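Local atomic coordinates of periplasmic sensor hybrid histidine kinase (Anaeromyxobacter dehalogenans, PDB entry 4K0D), a protein that probably transfers phosphate from ATP to a protein histidine in response to periplasmic signals, this fragment being its helical periplasmic sensor domain. Residues L31-T36 / P87-A92. Sequence-based numbering, arbitrary orientation.
Sequences LHVSLT and PPFEKA. With ZN (zinc ion), chain C.
His32 O, on the residue just before the Val33 and Ser34 pair that meets Phe89, accepts two bonds from Thr36. Thr36 N reaches His32 O at 3.0 Å, and Thr36 OG1, also 3.0 Å from His32 O, approaches from the other side of the carbonyl plane, tilted 22° from it. The threonine hydroxyl is thus turned back onto its own helix.

Phe89 makes both of the close contacts across the interface. With CG anti to the backbone N (chi1 174°), its ring extends from helix 73-102 and presents its far end to helix 16-42. Val33 CG1 lies obliquely to the ring, 3.9 Å from Phe89 CE2, and the valine and the phenylalanine lie alongside each other, running in opposite senses. Ser34 OG sits at the ring edge, close to the ring plane and 3.7 Å from Phe89 CZ. No hydrogen bond links the two segments, and the contact between them is small and buried. Met119 of helix 117-145 also packs on Phe89, and Arg120 touches Ser34.

His32, which takes no part in the contact with Phe89, binds zinc through ND1 at 2.0 Å. Asp10 and Glu14 of the second subunit bind the same ion. Here helix 16-42 meets helix 73-102 within the chain through Val33 and Ser34, and it also contributes His32 to an intersubunit zinc site, in a dimeric helical-bundle sensor domain.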
ATOM      1  N   LEU B  31     -14.454  -3.159  -0.841  1.00 32.84           N
ATOM      2  CA  LEU B  31     -14.730  -4.586  -0.983  1.00 30.35           C
ATOM      3  C   LEU B  31     -15.569  -5.053   0.172  1.00 35.43           C
ATOM      4  O   LEU B  31     -16.504  -5.813  -0.006  1.00 35.41           O
ATOM      5  CB  LEU B  31     -13.461  -5.411  -0.973  1.00 27.02           C
ATOM      6  CG  LEU B  31     -12.741  -5.353  -2.322  1.00 37.61           C
ATOM      7  CD1 LEU B  31     -11.334  -5.894  -2.271  1.00 31.72           C
ATOM      8  CD2 LEU B  31     -13.543  -6.120  -3.365  1.00 39.29           C
ATOM      9  N   HIS B  32     -15.207  -4.610   1.364  1.00 27.33           N
ATOM     10  CA  HIS B  32     -15.760  -5.162   2.586  1.00 32.60           C
ATOM     11  C   HIS B  32     -17.232  -4.741   2.662  1.00 33.34           C
ATOM     12  O   HIS B  32     -18.070  -5.526   3.056  1.00 34.16           O
ATOM     13  CB  HIS B  32     -14.957  -4.798   3.845  1.00 29.54           C
ATOM     14  CG  HIS B  32     -15.460  -5.481   5.099  1.00 28.69           C
ATOM     15  ND1 HIS B  32     -15.160  -6.776   5.408  1.00 30.57           N
ATOM     16  CD2 HIS B  32     -16.267  -5.034   6.094  1.00 27.51           C
ATOM     17  CE1 HIS B  32     -15.782  -7.141   6.521  1.00 32.14           C
ATOM     18  NE2 HIS B  32     -16.454  -6.095   6.969  1.00 34.10           N
ATOM     19  N   VAL B  33     -17.562  -3.533   2.238  1.00 33.56           N
ATOM     20  CA  VAL B  33     -18.965  -3.148   2.222  1.00 24.52           C
ATOM     21  C   VAL B  33     -19.717  -4.043   1.206  1.00 32.67           C
ATOM     22  O   VAL B  33     -20.829  -4.437   1.446  1.00 27.83           O
ATOM     23  CB  VAL B  33     -19.183  -1.672   1.849  1.00 28.47           C
ATOM     24  CG1 VAL B  33     -20.618  -1.465   1.442  1.00 30.14           C
ATOM     25  CG2 VAL B  33     -18.771  -0.658   3.053  1.00 28.07           C
ATOM     26  N   SER B  34     -19.111  -4.331   0.060  1.00 30.43           N
ATOM     27  CA  SER B  34     -19.731  -5.209  -0.897  1.00 30.36           C
ATOM     28  C   SER B  34     -19.915  -6.582  -0.366  1.00 30.34           C
ATOM     29  O   SER B  34     -20.946  -7.184  -0.623  1.00 31.50           O
ATOM     30  CB  SER B  34     -18.906  -5.290  -2.179  1.00 38.72           C
ATOM     31  OG  SER B  34     -19.296  -4.212  -2.985  1.00 44.00           O
ATOM     32  N   LEU B  35     -18.914  -7.097   0.330  1.00 26.66           N
ATOM     33  CA  LEU B  35     -18.997  -8.455   0.782  1.00 34.30           C
ATOM     34  C   LEU B  35     -20.030  -8.628   1.887  1.00 33.33           C
ATOM     35  O   LEU B  35     -20.745  -9.593   1.862  1.00 32.62           O
ATOM     36  CB  LEU B  35     -17.661  -8.967   1.247  1.00 28.52           C
ATOM     37  CG  LEU B  35     -17.630 -10.315   1.935  1.00 37.37           C
ATOM     38  CD1 LEU B  35     -16.308 -11.039   1.758  1.00 38.27           C
ATOM     39  CD2 LEU B  35     -17.830 -10.059   3.389  1.00 41.57           C
ATOM     40  N   THR B  36     -20.111  -7.699   2.824  1.00 29.64           N
ATOM     41  CA  THR B  36     -21.071  -7.812   3.922  1.00 31.91           C
ATOM     42  C   THR B  36     -22.466  -7.521   3.385  1.00 33.27           C
ATOM     43  O   THR B  36     -23.437  -8.059   3.876  1.00 31.96           O
ATOM     44  CB  THR B  36     -20.751  -6.838   5.096  1.00 29.39           C
ATOM     45  OG1 THR B  36     -20.615  -5.496   4.601  1.00 26.68           O
ATOM     46  CG2 THR B  36     -19.470  -7.244   5.783  1.00 27.79           C
ATOM     47  N   PRO B  87     -20.112   8.393  -0.968  1.00 34.18           N
ATOM     48  CA  PRO B  87     -21.457   8.593  -0.440  1.00 32.56           C
ATOM     49  C   PRO B  87     -22.550   7.918  -1.279  1.00 39.85           C
ATOM     50  O   PRO B  87     -23.442   7.284  -0.681  1.00 38.37           O
ATOM     51  CB  PRO B  87     -21.609  10.119  -0.451  1.00 38.63           C
ATOM     52  CG  PRO B  87     -20.180  10.629  -0.369  1.00 38.99           C
ATOM     53  CD  PRO B  87     -19.438   9.668  -1.255  1.00 37.04           C
ATOM     54  N   PRO B  88     -22.493   8.027  -2.627  1.00 33.36           N
ATOM     55  CA  PRO B  88     -23.546   7.364  -3.393  1.00 35.61           C
ATOM     56  C   PRO B  88     -23.484   5.850  -3.203  1.00 40.98           C
ATOM     57  O   PRO B  88     -24.499   5.139  -3.176  1.00 35.38           O
ATOM     58  CB  PRO B  88     -23.226   7.723  -4.872  1.00 39.97           C
ATOM     59  CG  PRO B  88     -22.299   8.814  -4.849  1.00 39.80           C
ATOM     60  CD  PRO B  88     -21.611   8.844  -3.482  1.00 39.80           C
ATOM     61  N   PHE B  89     -22.272   5.338  -3.079  1.00 34.66           N
ATOM     62  CA  PHE B  89     -22.146   3.909  -2.980  1.00 35.34           C
ATOM     63  C   PHE B  89     -22.656   3.528  -1.602  1.00 35.83           C
ATOM     64  O   PHE B  89     -23.378   2.560  -1.460  1.00 36.36           O
ATOM     65  CB  PHE B  89     -20.715   3.556  -3.186  1.00 29.63           C
ATOM     66  CG  PHE B  89     -20.391   2.135  -2.976  1.00 34.11           C
ATOM     67  CD1 PHE B  89     -20.785   1.194  -3.868  1.00 30.48           C
ATOM     68  CD2 PHE B  89     -19.620   1.746  -1.880  1.00 33.02           C
ATOM     69  CE1 PHE B  89     -20.415  -0.110  -3.715  1.00 34.75           C
ATOM     70  CE2 PHE B  89     -19.269   0.417  -1.694  1.00 28.06           C
ATOM     71  CZ  PHE B  89     -19.672  -0.514  -2.607  1.00 30.87           C
ATOM     72  N   GLU B  90     -22.342   4.315  -0.587  1.00 34.96           N
ATOM     73  CA  GLU B  90     -22.847   3.962   0.730  1.00 36.59           C
ATOM     74  C   GLU B  90     -24.361   4.027   0.744  1.00 35.81           C
ATOM     75  O   GLU B  90     -25.013   3.220   1.405  1.00 36.48           O
ATOM     76  CB  GLU B  90     -22.350   4.923   1.802  1.00 37.89           C
ATOM     77  CG  GLU B  90     -20.990   4.605   2.329  1.00 41.89           C
ATOM     78  CD  GLU B  90     -20.735   5.289   3.640  1.00 41.00           C
ATOM     79  OE1 GLU B  90     -21.035   4.693   4.679  1.00 30.15           O
ATOM     80  OE2 GLU B  90     -20.235   6.417   3.630  1.00 46.06           O
ATOM     81  N   LYS B  91     -24.912   5.016   0.054  1.00 39.69           N
ATOM     82  CA  LYS B  91     -26.343   5.266   0.123  1.00 45.80           C
ATOM     83  C   LYS B  91     -27.078   4.074  -0.483  1.00 42.91           C
ATOM     84  O   LYS B  91     -28.098   3.605   0.063  1.00 44.86           O
ATOM     85  CB  LYS B  91     -26.708   6.572  -0.585  1.00 47.02           C
ATOM     86  CG  LYS B  91     -28.194   6.909  -0.506  1.00 59.05           C
ATOM     87  N   ALA B  92     -26.549   3.557  -1.589  1.00 35.19           N
ATOM     88  CA  ALA B  92     -27.102   2.342  -2.201  1.00 44.80           C
ATOM     89  C   ALA B  92     -26.962   1.150  -1.280  1.00 44.06           C
ATOM     90  O   ALA B  92     -27.815   0.242  -1.246  1.00 35.53           O
ATOM     91  CB  ALA B  92     -26.415   2.034  -3.483  1.00 39.74           C
TER
HETATM   92 ZN    ZN C 201     -13.840  -7.987   4.432  1.00 35.47          ZN